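Local coordinates for protein beta-glucosidase (Chaetomella raphigera, PDB 6JXG) that probably hydrolyses terminal, non-reducing beta-D-glucosyl residues with release of beta-D-glucose, a step in cellulose breakdown, at residues A[654-659]-A[664-669]; A[54-59]-A[249-254]; A[486-491]-A[538-543]; A[398-403]-A[517-522]. All blocks are in the same frame, centred on the assembly; numbering follows the deposited sequence.

How the contacts relate
From the N terminus, contact 2 comes first. It closes a long loop that brings a later loop back to an early strand within the N-terminal, TIM-barrel-type domain. Contacts 3 and 4 follow and cross. Segment 398-403 opens contact 4, 486-491 opens contact 3, 517-522 closes contact 4 and 538-543 closes contact 3. Both lie in the family 3 C-terminal domain, with centres about 31 Å apart. Contact 1 comes last and closes a short connection between two strands of the fibronectin type III-like domain. Its nearest atoms lie about 9 Å from those of contact 4. Contacts 1 and 2 lie on opposite sides of the chain's centre.

Contact 1. Residues A[654-659]-A[664-669]; sequences DKISLK and GTVTFN
Ile656 packs its CD1 against the backbone of Gly664, 3.6 Å from Gly664 CA. A beta carbon here would collide with that methyl, so the position suits glycine. Leu658 CD2 reaches the backbone at Gly664 N, 3.8 Å away. Val666 turns its CG1 to Ile656 CG2 at 3.8 Å, the two side chains lying nearly perpendicular. Thr667 supplies the polar link. Its N donates to Asp654 OD2 over 2.9 Å, with an N-H...O angle of 158°. The carboxylate oxygen is met on its anti side, with the donor 21° out of the carboxylate plane. With CG anti to the backbone N (chi1 -171°), the Asp654 carboxylate extends across to this amide. Phe668 then puts its ring edge near Asp654, with CE1 3.8 Å from Asp654 N. The two strands run antiparallel. The axes of these short strand segments come within 7.0 Å, and no backbone bond joins them. Strand 649-658 pairs instead with 628-637, and strand 663-671 with 612-622. They are outermost strands of the two sheets of a fibronectin type III-like sandwich, and Val666 and Phe668 also pack on Ala632 of strand 628-637.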
loop_
_atom_site.group_PDB
_atom_site.type_symbol
_atom_site.label_atom_id
_atom_site.label_comp_id
_atom_site.label_asym_id
_atom_site.label_seq_id
_atom_site.Cartn_x
_atom_site.Cartn_y
_atom_site.Cartn_z
ATOM N N ASP A 654 6.348 16.331 4.376
ATOM C CA ASP A 654 7.523 16.716 3.578
ATOM C C ASP A 654 8.757 16.211 4.317
ATOM O O ASP A 654 8.939 16.489 5.485
ATOM C CB ASP A 654 7.539 18.260 3.404
ATOM C CG ASP A 654 8.596 18.747 2.401
ATOM O OD1 ASP A 654 9.108 17.876 1.611
ATOM O OD2 ASP A 654 8.918 19.972 2.430
ATOM N N LYS A 655 9.636 15.472 3.644
ATOM C CA LYS A 655 10.736 14.823 4.318
ATOM C C LYS A 655 12.023 15.613 4.004
ATOM O O LYS A 655 12.332 15.801 2.821
ATOM C CB LYS A 655 10.832 13.366 3.836
ATOM C CG LYS A 655 11.845 12.495 4.627
ATOM C CD LYS A 655 11.689 11.028 4.331
ATOM C CE LYS A 655 12.325 10.135 5.397
ATOM N NZ LYS A 655 12.202 8.692 5.082
ATOM N N ILE A 656 12.755 16.047 5.023
ATOM C CA ILE A 656 13.921 16.897 4.825
ATOM C C ILE A 656 15.142 16.313 5.475
ATOM O O ILE A 656 15.134 15.867 6.613
ATOM C CB ILE A 656 13.656 18.329 5.344
ATOM C CG1 ILE A 656 14.802 19.265 5.029
ATOM C CG2 ILE A 656 13.302 18.362 6.816
ATOM C CD1 ILE A 656 14.457 20.735 5.240
ATOM N N SER A 657 16.191 16.287 4.698
ATOM C CA SER A 657 17.447 15.744 5.157
ATOM C C SER A 657 18.366 16.883 5.600
ATOM O O SER A 657 18.516 17.843 4.891
ATOM C CB SER A 657 18.042 14.869 4.041
ATOM O OG SER A 657 19.303 14.549 4.521
ATOM N N LEU A 658 18.913 16.800 6.817
ATOM C CA LEU A 658 19.702 17.882 7.406
ATOM C C LEU A 658 20.956 17.416 8.129
ATOM O O LEU A 658 20.913 16.403 8.912
ATOM C CB LEU A 658 18.878 18.668 8.399
ATOM C CG LEU A 658 17.667 19.404 7.797
ATOM C CD1 LEU A 658 16.794 19.904 8.947
ATOM C CD2 LEU A 658 18.139 20.565 6.887
ATOM N N LYS A 659 22.071 18.109 7.855
ATOM C CA LYS A 659 23.312 17.852 8.569
ATOM C C LYS A 659 23.206 18.487 9.957
ATOM O O LYS A 659 22.388 19.373 10.211
ATOM C CB LYS A 659 24.496 18.425 7.798
ATOM C CG LYS A 659 24.888 17.588 6.594
ATOM C CD LYS A 659 25.702 18.398 5.610
ATOM C CE LYS A 659 26.719 17.531 4.902
ATOM N NZ LYS A 659 27.564 18.402 4.043
ATOM N N GLY A 664 16.358 23.953 7.268
ATOM C CA GLY A 664 15.716 23.994 5.931
ATOM C C GLY A 664 14.249 24.303 6.035
ATOM O O GLY A 664 13.690 24.321 7.116
ATOM N N THR A 665 13.626 24.550 4.898
ATOM C CA THR A 665 12.195 24.783 4.857
ATOM C C THR A 665 11.388 23.571 4.370
ATOM O O THR A 665 11.772 22.927 3.409
ATOM C CB THR A 665 11.920 25.953 3.974
ATOM O OG1 THR A 665 12.524 27.132 4.578
ATOM C CG2 THR A 665 10.442 26.171 3.841
ATOM N N VAL A 666 10.323 23.252 5.075
ATOM C CA VAL A 666 9.314 22.269 4.629
ATOM C C VAL A 666 8.113 22.987 4.115
ATOM O O VAL A 666 7.784 24.024 4.592
ATOM C CB VAL A 666 8.978 21.211 5.721
ATOM C CG1 VAL A 666 10.219 20.432 5.981
ATOM C CG2 VAL A 666 8.447 21.833 6.978
ATOM N N THR A 667 7.465 22.400 3.116
ATOM C CA THR A 667 6.382 23.051 2.389
ATOM C C THR A 667 5.252 22.097 2.211
ATOM O O THR A 667 5.490 20.929 1.828
ATOM C CB THR A 667 6.917 23.523 1.034
ATOM O OG1 THR A 667 7.856 24.574 1.300
ATOM C CG2 THR A 667 5.841 23.999 0.149
ATOM N N PHE A 668 4.043 22.559 2.518
ATOM C CA PHE A 668 2.852 21.743 2.340
ATOM C C PHE A 668 1.903 22.500 1.424
ATOM O O PHE A 668 1.381 23.507 1.851
ATOM C CB PHE A 668 2.131 21.445 3.691
ATOM C CG PHE A 668 3.073 21.035 4.795
ATOM C CD1 PHE A 668 3.713 19.773 4.750
ATOM C CD2 PHE A 668 3.422 21.918 5.795
ATOM C CE1 PHE A 668 4.569 19.350 5.785
ATOM C CE2 PHE A 668 4.361 21.522 6.796
ATOM C CZ PHE A 668 4.915 20.223 6.800
ATOM N N ASN A 669 1.661 21.985 0.212
ATOM C CA ASN A 669 0.658 22.569 -0.703
ATOM C C ASN A 669 -0.702 21.893 -0.574
ATOM O O ASN A 669 -0.814 20.645 -0.661
ATOM C CB ASN A 669 1.194 22.483 -2.124
ATOM C CG ASN A 669 2.456 23.278 -2.304
ATOM O OD1 ASN A 669 2.511 24.471 -1.946
ATOM N ND2 ASN A 669 3.496 22.632 -2.819
#

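Contact 2. Residues A[54-59]-A[249-254]; sequences LCYQDG and VAMPGD
Tyr56 meets Val249 with its phenolic end and Met251 with its ring. Both methyls of Val249 touch the hydroxyl: Val249 CG1 is 3.7 Å and CG2 3.8 Å from Tyr56 OH. Val249 faces the phenol end-on from the far side. Met251 arrives roughly perpendicular to Tyr56. Its CE lies 3.8 Å from Tyr56 CE2 and makes an off-centre CH-pi contact. The sulfur belongs to a Met-aromatic contact, with Met251 SD 4.8 Å from the Tyr56 ring centroid and 21° off the ring normal. The Met251 chain is bent at chi2 (-70°) and again at chi3, which brings the sulfur above the ring face, at a distance, and the methyl near the CD2-CE2 side. No hydrogen bond joins the two segments, and the touching residues are buried. With an alanine at Tyr56, the Met251 thioether is likely to lose its aromatic partner and a gap to open beside the Val249 methyls. Further out, Phe228 touches both Tyr56 and Val249, and Val230 packs on Val249 and Met251. Ser231 OG takes the bond from Met251 N. Cys55, next to Tyr56, is tied to Cys39 by a disulfide. Segment 249-254 thus packs against both strand 55-57 and strand 228-231, consistent with closure of the barrel-type sheet in the TIM-barrel-type N-terminal domain of glycoside hydrolase family 3.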
loop_
_atom_site.group_PDB
_atom_site.type_symbol
_atom_site.label_atom_id
_atom_site.label_comp_id
_atom_site.label_asym_id
_atom_site.label_seq_id
_atom_site.Cartn_x
_atom_site.Cartn_y
_atom_site.Cartn_z
ATOM N N LEU A 54 -3.673 -9.596 -24.447
ATOM C CA LEU A 54 -3.380 -8.735 -23.291
ATOM C C LEU A 54 -3.040 -9.536 -22.039
ATOM O O LEU A 54 -3.782 -10.469 -21.682
ATOM C CB LEU A 54 -4.508 -7.762 -22.953
ATOM C CG LEU A 54 -4.753 -6.745 -24.073
ATOM C CD1 LEU A 54 -6.110 -6.066 -23.847
ATOM C CD2 LEU A 54 -3.669 -5.682 -24.083
ATOM N N CYS A 55 -1.956 -9.129 -21.364
ATOM C CA CYS A 55 -1.351 -9.894 -20.266
ATOM C C CYS A 55 -1.577 -9.087 -18.973
ATOM O O CYS A 55 -1.120 -7.919 -18.877
ATOM C CB CYS A 55 0.142 -10.099 -20.523
ATOM S SG CYS A 55 1.063 -10.814 -19.099
ATOM N N TYR A 56 -2.300 -9.720 -18.032
ATOM C CA TYR A 56 -2.564 -9.144 -16.714
ATOM C C TYR A 56 -1.765 -9.969 -15.708
ATOM O O TYR A 56 -1.955 -11.222 -15.628
ATOM C CB TYR A 56 -4.050 -9.289 -16.397
ATOM C CG TYR A 56 -5.028 -8.481 -17.242
ATOM C CD1 TYR A 56 -5.711 -7.378 -16.715
ATOM C CD2 TYR A 56 -5.335 -8.858 -18.506
ATOM C CE1 TYR A 56 -6.593 -6.692 -17.468
ATOM C CE2 TYR A 56 -6.212 -8.154 -19.292
ATOM C CZ TYR A 56 -6.865 -7.069 -18.763
ATOM O OH TYR A 56 -7.763 -6.400 -19.553
ATOM N N GLN A 57 -0.899 -9.303 -14.958
ATOM C CA GLN A 57 0.014 -10.001 -14.079
ATOM C C GLN A 57 0.047 -9.356 -12.662
ATOM O O GLN A 57 0.169 -8.141 -12.516
ATOM C CB GLN A 57 1.428 -10.096 -14.661
ATOM C CG GLN A 57 2.314 -11.118 -13.954
ATOM C CD GLN A 57 1.952 -12.548 -14.350
ATOM O OE1 GLN A 57 1.100 -12.788 -15.234
ATOM N NE2 GLN A 57 2.614 -13.519 -13.715
ATOM N N ASP A 58 -0.012 -10.217 -11.652
ATOM C CA ASP A 58 0.260 -9.786 -10.243
ATOM C C ASP A 58 1.780 -9.450 -10.105
ATOM O O ASP A 58 2.627 -9.841 -10.962
ATOM C CB ASP A 58 -0.065 -10.905 -9.276
ATOM C CG ASP A 58 -1.541 -11.111 -9.030
ATOM O OD1 ASP A 58 -2.213 -10.089 -8.927
ATOM O OD2 ASP A 58 -1.998 -12.291 -8.943
ATOM N N GLY A 59 2.175 -8.699 -9.097
ATOM C CA GLY A 59 1.281 -8.081 -8.134
ATOM C C GLY A 59 1.868 -6.739 -7.762
ATOM O O GLY A 59 2.724 -6.221 -8.459
ATOM N N VAL A 249 -14.034 -5.906 -17.955
ATOM C CA VAL A 249 -13.264 -7.105 -18.226
ATOM C C VAL A 249 -13.479 -8.168 -17.144
ATOM O O VAL A 249 -13.344 -7.888 -15.948
ATOM C CB VAL A 249 -11.752 -6.815 -18.268
ATOM C CG1 VAL A 249 -10.948 -8.074 -18.631
ATOM C CG2 VAL A 249 -11.447 -5.711 -19.269
ATOM N N ALA A 250 -13.791 -9.388 -17.582
ATOM C CA ALA A 250 -14.041 -10.490 -16.671
ATOM C C ALA A 250 -12.835 -11.387 -16.576
ATOM O O ALA A 250 -12.495 -12.035 -17.558
ATOM C CB ALA A 250 -15.257 -11.308 -17.106
ATOM N N MET A 251 -12.206 -11.422 -15.414
ATOM C CA MET A 251 -11.040 -12.259 -15.227
ATOM C C MET A 251 -11.287 -13.315 -14.138
ATOM O O MET A 251 -11.861 -12.976 -13.138
ATOM C CB MET A 251 -9.865 -11.373 -14.781
ATOM C CG MET A 251 -9.249 -10.595 -15.921
ATOM S SD MET A 251 -8.370 -11.753 -17.025
ATOM C CE MET A 251 -8.727 -10.970 -18.587
ATOM N N PRO A 252 -10.683 -14.529 -14.230
ATOM C CA PRO A 252 -9.857 -14.933 -15.406
ATOM C C PRO A 252 -10.653 -15.308 -16.633
ATOM O O PRO A 252 -10.043 -15.729 -17.668
ATOM C CB PRO A 252 -9.084 -16.144 -14.893
ATOM C CG PRO A 252 -9.952 -16.728 -13.813
ATOM C CD PRO A 252 -10.650 -15.549 -13.151
ATOM N N GLY A 253 -12.009 -15.154 -16.543
ATOM C CA GLY A 253 -12.962 -15.437 -17.635
ATOM C C GLY A 253 -13.930 -16.568 -17.276
ATOM O O GLY A 253 -15.154 -16.492 -17.570
ATOM N N ASP A 254 -13.389 -17.628 -16.667
ATOM C CA ASP A 254 -14.174 -18.702 -16.127
ATOM C C ASP A 254 -14.053 -18.734 -14.599
ATOM O O ASP A 254 -13.351 -17.875 -13.952
ATOM C CB ASP A 254 -13.805 -20.059 -16.749
ATOM C CG ASP A 254 -12.375 -20.488 -16.468
ATOM O OD1 ASP A 254 -12.072 -21.587 -16.965
ATOM O OD2 ASP A 254 -11.591 -19.780 -15.756
#

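Contact 3. Residues A[486-491]-A[538-543]; sequences PLILED and SDYGTA
Pro486 presses its CB against the hydroxyl end of Tyr540, with Pro486 CB 3.4 Å from Tyr540 OH. The same carbon is 4.2 Å from Tyr540 CZ, and Pro486 CG stands 4.1 Å from the hydroxyl oxygen. The pyrrolidine therefore touches the far end of the phenol. Ile488 meets the ring at its edge, near the ring plane. Its CD1 is 4.4 Å from Tyr540 CE2, a looser apolar contact. The first bond of the Ile488 side chain does not point at the loop. The chain bends at chi2 (-62°), which brings CD1 round to the ring edge.

Tyr540 sits within a short turn closed by Gly541 N to Ser538 O over 3.2 Å. Gly541 has positive phi, which favours glycine. The Tyr540 ring also meets Phe562 edge-to-face and touches Leu457. Segment 486-491 follows strand 477-483 and leads into helix 490-493, and the loop 538-543 lies between helices 511-519 and 559-564. The contact so joins the loop between strand 477-483 and helix 490-493 to the later loop within the C-terminal domain of the family.

No hydrogen bond crosses between the segments. The phenol has its polar partners in the backbone, at Thr532 O and Ala534 N. It can give its proton to the first and accept one from the second. The buried hydroxyl is thereby satisfied, and its touch with Pro486 is best read as van der Waals packing beside a polar group that already has partners.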
loop_
_atom_site.group_PDB
_atom_site.type_symbol
_atom_site.label_atom_id
_atom_site.label_comp_id
_atom_site.label_asym_id
_atom_site.label_seq_id
_atom_site.Cartn_x
_atom_site.Cartn_y
_atom_site.Cartn_z
ATOM N N PRO A 486 0.424 -3.380 12.919
ATOM C CA PRO A 486 0.478 -3.086 14.351
ATOM C C PRO A 486 0.545 -4.342 15.198
ATOM O O PRO A 486 -0.089 -5.390 14.895
ATOM C CB PRO A 486 -0.858 -2.367 14.616
ATOM C CG PRO A 486 -1.327 -1.877 13.306
ATOM C CD PRO A 486 -0.728 -2.731 12.262
ATOM N N LEU A 487 1.293 -4.227 16.274
ATOM C CA LEU A 487 1.362 -5.212 17.307
ATOM C C LEU A 487 1.259 -4.459 18.674
ATOM O O LEU A 487 1.694 -3.332 18.803
ATOM C CB LEU A 487 2.669 -5.990 17.267
ATOM C CG LEU A 487 2.932 -6.847 16.058
ATOM C CD1 LEU A 487 4.339 -7.326 16.017
ATOM C CD2 LEU A 487 1.943 -8.013 16.198
ATOM N N ILE A 488 0.766 -5.157 19.684
ATOM C CA ILE A 488 0.757 -4.630 21.044
ATOM C C ILE A 488 2.120 -5.035 21.625
ATOM O O ILE A 488 2.476 -6.198 21.662
ATOM C CB ILE A 488 -0.421 -5.220 21.857
ATOM C CG1 ILE A 488 -1.759 -5.018 21.137
ATOM C CG2 ILE A 488 -0.421 -4.698 23.305
ATOM C CD1 ILE A 488 -2.174 -3.566 20.906
ATOM N N LEU A 489 2.857 -4.045 22.077
ATOM C CA LEU A 489 4.217 -4.204 22.495
ATOM C C LEU A 489 4.375 -4.030 24.017
ATOM O O LEU A 489 5.503 -4.071 24.498
ATOM C CB LEU A 489 5.102 -3.218 21.781
ATOM C CG LEU A 489 5.085 -3.283 20.254
ATOM C CD1 LEU A 489 6.061 -2.286 19.633
ATOM C CD2 LEU A 489 5.478 -4.686 19.868
ATOM N N GLU A 490 3.263 -3.898 24.740
ATOM C CA GLU A 490 3.301 -3.618 26.177
ATOM C C GLU A 490 4.140 -4.660 26.948
ATOM O O GLU A 490 4.944 -4.304 27.779
ATOM C CB GLU A 490 1.891 -3.577 26.771
ATOM C CG GLU A 490 1.022 -2.474 26.195
ATOM C CD GLU A 490 1.640 -1.099 26.342
ATOM O OE1 GLU A 490 2.076 -0.485 25.350
ATOM O OE2 GLU A 490 1.741 -0.632 27.482
ATOM N N ASP A 491 4.006 -5.936 26.623
ATOM C CA ASP A 491 4.868 -6.927 27.293
ATOM C C ASP A 491 6.352 -6.751 27.046
ATOM O O ASP A 491 7.207 -7.052 27.935
ATOM C CB ASP A 491 4.497 -8.352 26.865
ATOM C CG ASP A 491 3.148 -8.765 27.351
ATOM O OD1 ASP A 491 2.663 -8.125 28.297
ATOM O OD2 ASP A 491 2.514 -9.651 26.714
ATOM N N SER A 538 -8.351 -3.531 22.012
ATOM C CA SER A 538 -9.721 -2.961 22.008
ATOM C C SER A 538 -9.755 -1.439 21.748
ATOM O O SER A 538 -10.763 -0.912 21.357
ATOM C CB SER A 538 -10.432 -3.292 23.359
ATOM O OG SER A 538 -9.676 -2.750 24.424
ATOM N N ASP A 539 -8.635 -0.751 21.977
ATOM C CA ASP A 539 -8.465 0.658 21.700
ATOM C C ASP A 539 -8.659 1.037 20.213
ATOM O O ASP A 539 -8.989 2.186 19.927
ATOM C CB ASP A 539 -7.068 1.145 22.140
ATOM C CG ASP A 539 -6.914 1.251 23.701
ATOM O OD1 ASP A 539 -7.944 1.158 24.438
ATOM O OD2 ASP A 539 -5.764 1.484 24.136
ATOM N N TYR A 540 -8.402 0.122 19.272
ATOM C CA TYR A 540 -8.597 0.495 17.809
ATOM C C TYR A 540 -10.062 0.740 17.507
ATOM O O TYR A 540 -10.397 1.519 16.596
ATOM C CB TYR A 540 -8.035 -0.534 16.820
ATOM C CG TYR A 540 -6.584 -0.605 16.872
ATOM C CD1 TYR A 540 -5.809 0.246 16.094
ATOM C CD2 TYR A 540 -5.960 -1.506 17.679
ATOM C CE1 TYR A 540 -4.448 0.181 16.143
ATOM C CE2 TYR A 540 -4.568 -1.569 17.753
ATOM C CZ TYR A 540 -3.813 -0.709 17.030
ATOM O OH TYR A 540 -2.453 -0.735 17.105
ATOM N N GLY A 541 -10.962 0.123 18.298
ATOM C CA GLY A 541 -12.391 0.258 18.058
ATOM C C GLY A 541 -12.894 -0.446 16.820
ATOM O O GLY A 541 -14.046 -0.248 16.429
ATOM N N THR A 542 -12.009 -1.179 16.147
ATOM C CA THR A 542 -12.365 -2.031 14.981
ATOM C C THR A 542 -11.803 -3.402 15.221
ATOM O O THR A 542 -10.829 -3.592 15.987
ATOM C CB THR A 542 -11.784 -1.534 13.690
ATOM O OG1 THR A 542 -10.369 -1.309 13.845
ATOM C CG2 THR A 542 -12.409 -0.259 13.281
ATOM N N ALA A 543 -12.405 -4.359 14.527
ATOM C CA ALA A 543 -12.016 -5.762 14.616
ATOM C C ALA A 543 -12.610 -6.538 13.413
ATOM O O ALA A 543 -13.532 -6.057 12.711
ATOM C CB ALA A 543 -12.543 -6.307 15.944
#

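Contact 4. Residues A[398-403]-A[517-522]; sequences DAITPL and DILYGS
This is an apolar contact between the side of one helix and the C-terminal end of another, in the C-terminal domain of the family. It sets helix 396-406 against the end of helix 511-519 and the turn that follows. Leu403 and Tyr520 carry most of it. Leu403 CB lies over one face of the Tyr520 ring, 4.0 Å from the ring centroid and 16° off its normal, a CH-pi contact. Leu403 CD1 is 3.6 Å from Tyr520 CD2. Leu403 runs antiparallel alongside Tyr520. Ile400, one turn earlier, meets the ring edge instead, with its CG2 4.1 Å from Tyr520 OH. That branch stands anti to the backbone N, while CG1 (chi1 -70°) carries CD1 to within 4.2 Å of Leu519 CD1. With a serine at Tyr520 the ring is gone, and Leu403 would probably lose its packing surface and Ile400 CG2 its partner. Tyr520 just follows the helix, and Gly521, with positive phi, is the first residue to depart from helical angles. Ser522 OG then bonds in the carbonyl plane to Asp517 O at 2.8 Å, tying the turn to the last part of the helix. Leu403 also packs on Ala516 of helix 511-519. Tyr520 touches Leu346, a neighbour of the mannose on Thr431. On another side of helix 511-519 lies helix 323-332, whose Arg327 forms a salt bridge with Asp517.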
loop_
_atom_site.group_PDB
_atom_site.type_symbol
_atom_site.label_atom_id
_atom_site.label_comp_id
_atom_site.label_asym_id
_atom_site.label_seq_id
_atom_site.Cartn_x
_atom_site.Cartn_y
_atom_site.Cartn_z
ATOM N N ASP A 398 23.064 -12.146 7.437
ATOM C CA ASP A 398 23.863 -11.996 6.199
ATOM C C ASP A 398 24.554 -10.670 6.207
ATOM O O ASP A 398 25.712 -10.543 5.846
ATOM C CB ASP A 398 22.956 -12.113 4.930
ATOM C CG ASP A 398 22.297 -13.483 4.777
ATOM O OD1 ASP A 398 22.706 -14.445 5.509
ATOM O OD2 ASP A 398 21.370 -13.605 3.914
ATOM N N ALA A 399 23.818 -9.597 6.521
ATOM C CA ALA A 399 24.377 -8.244 6.526
ATOM C C ALA A 399 25.223 -7.956 7.775
ATOM O O ALA A 399 26.198 -7.255 7.706
ATOM C CB ALA A 399 23.283 -7.211 6.445
ATOM N N ILE A 400 24.817 -8.449 8.918
ATOM C CA ILE A 400 25.531 -8.112 10.140
ATOM C C ILE A 400 26.914 -8.793 10.249
ATOM O O ILE A 400 27.880 -8.151 10.636
ATOM C CB ILE A 400 24.670 -8.489 11.350
ATOM C CG1 ILE A 400 23.459 -7.531 11.427
ATOM C CG2 ILE A 400 25.505 -8.573 12.637
ATOM C CD1 ILE A 400 22.404 -8.049 12.374
ATOM N N THR A 401 26.981 -10.040 9.821
ATOM C CA THR A 401 28.169 -10.864 10.004
ATOM C C THR A 401 29.437 -10.144 9.532
ATOM O O THR A 401 30.324 -9.897 10.345
ATOM C CB THR A 401 28.015 -12.220 9.325
ATOM O OG1 THR A 401 27.041 -12.964 10.048
ATOM C CG2 THR A 401 29.365 -12.992 9.311
ATOM N N PRO A 402 29.491 -9.691 8.253
ATOM C CA PRO A 402 30.744 -9.030 7.869
ATOM C C PRO A 402 31.045 -7.752 8.647
ATOM O O PRO A 402 32.222 -7.425 8.884
ATOM C CB PRO A 402 30.571 -8.750 6.375
ATOM C CG PRO A 402 29.168 -9.061 6.002
ATOM C CD PRO A 402 28.475 -9.662 7.200
ATOM N N LEU A 403 29.997 -7.023 9.034
ATOM C CA LEU A 403 30.151 -5.744 9.672
ATOM C C LEU A 403 30.701 -5.928 11.107
ATOM O O LEU A 403 31.591 -5.166 11.572
ATOM C CB LEU A 403 28.811 -4.968 9.726
ATOM C CG LEU A 403 28.264 -4.473 8.389
ATOM C CD1 LEU A 403 26.876 -3.867 8.589
ATOM C CD2 LEU A 403 29.183 -3.425 7.729
ATOM N N ASP A 517 22.120 -0.880 7.576
ATOM C CA ASP A 517 22.411 0.535 7.254
ATOM C C ASP A 517 22.001 1.396 8.464
ATOM O O ASP A 517 22.622 2.437 8.749
ATOM C CB ASP A 517 21.619 1.066 6.039
ATOM C CG ASP A 517 22.112 0.522 4.697
ATOM O OD1 ASP A 517 23.224 -0.040 4.623
ATOM O OD2 ASP A 517 21.382 0.668 3.689
ATOM N N ILE A 518 20.939 0.986 9.138
ATOM C CA ILE A 518 20.477 1.707 10.352
ATOM C C ILE A 518 21.173 1.220 11.628
ATOM O O ILE A 518 21.650 2.040 12.452
ATOM C CB ILE A 518 18.920 1.643 10.470
ATOM C CG1 ILE A 518 18.313 2.659 9.489
ATOM C CG2 ILE A 518 18.393 1.921 11.882
ATOM C CD1 ILE A 518 17.843 1.987 8.285
ATOM N N LEU A 519 21.241 -0.079 11.814
ATOM C CA LEU A 519 21.836 -0.626 13.042
ATOM C C LEU A 519 23.256 -0.176 13.273
ATOM O O LEU A 519 23.612 0.108 14.413
ATOM C CB LEU A 519 21.832 -2.136 13.030
ATOM C CG LEU A 519 20.467 -2.829 13.160
ATOM C CD1 LEU A 519 20.658 -4.349 13.146
ATOM C CD2 LEU A 519 19.683 -2.376 14.364
ATOM N N TYR A 520 24.060 -0.099 12.217
ATOM C CA TYR A 520 25.476 0.296 12.376
ATOM C C TYR A 520 25.695 1.786 12.159
ATOM O O TYR A 520 26.808 2.279 12.138
ATOM C CB TYR A 520 26.361 -0.596 11.490
ATOM C CG TYR A 520 26.741 -1.894 12.186
ATOM C CD1 TYR A 520 27.833 -1.937 13.088
ATOM C CD2 TYR A 520 26.010 -3.069 11.982
ATOM C CE1 TYR A 520 28.179 -3.116 13.740
ATOM C CE2 TYR A 520 26.322 -4.242 12.652
ATOM C CZ TYR A 520 27.418 -4.277 13.505
ATOM O OH TYR A 520 27.722 -5.453 14.144
ATOM N N GLY A 521 24.616 2.526 11.953
ATOM C CA GLY A 521 24.663 3.955 11.942
ATOM C C GLY A 521 25.125 4.647 10.673
ATOM O O GLY A 521 25.421 5.833 10.727
ATOM N N SER A 522 25.200 3.953 9.537
ATOM C CA SER A 522 25.588 4.641 8.310
ATOM C C SER A 522 24.558 5.687 7.999
ATOM O O SER A 522 24.880 6.777 7.472
ATOM C CB SER A 522 25.797 3.680 7.107
ATOM O OG SER A 522 24.621 2.904 6.824
#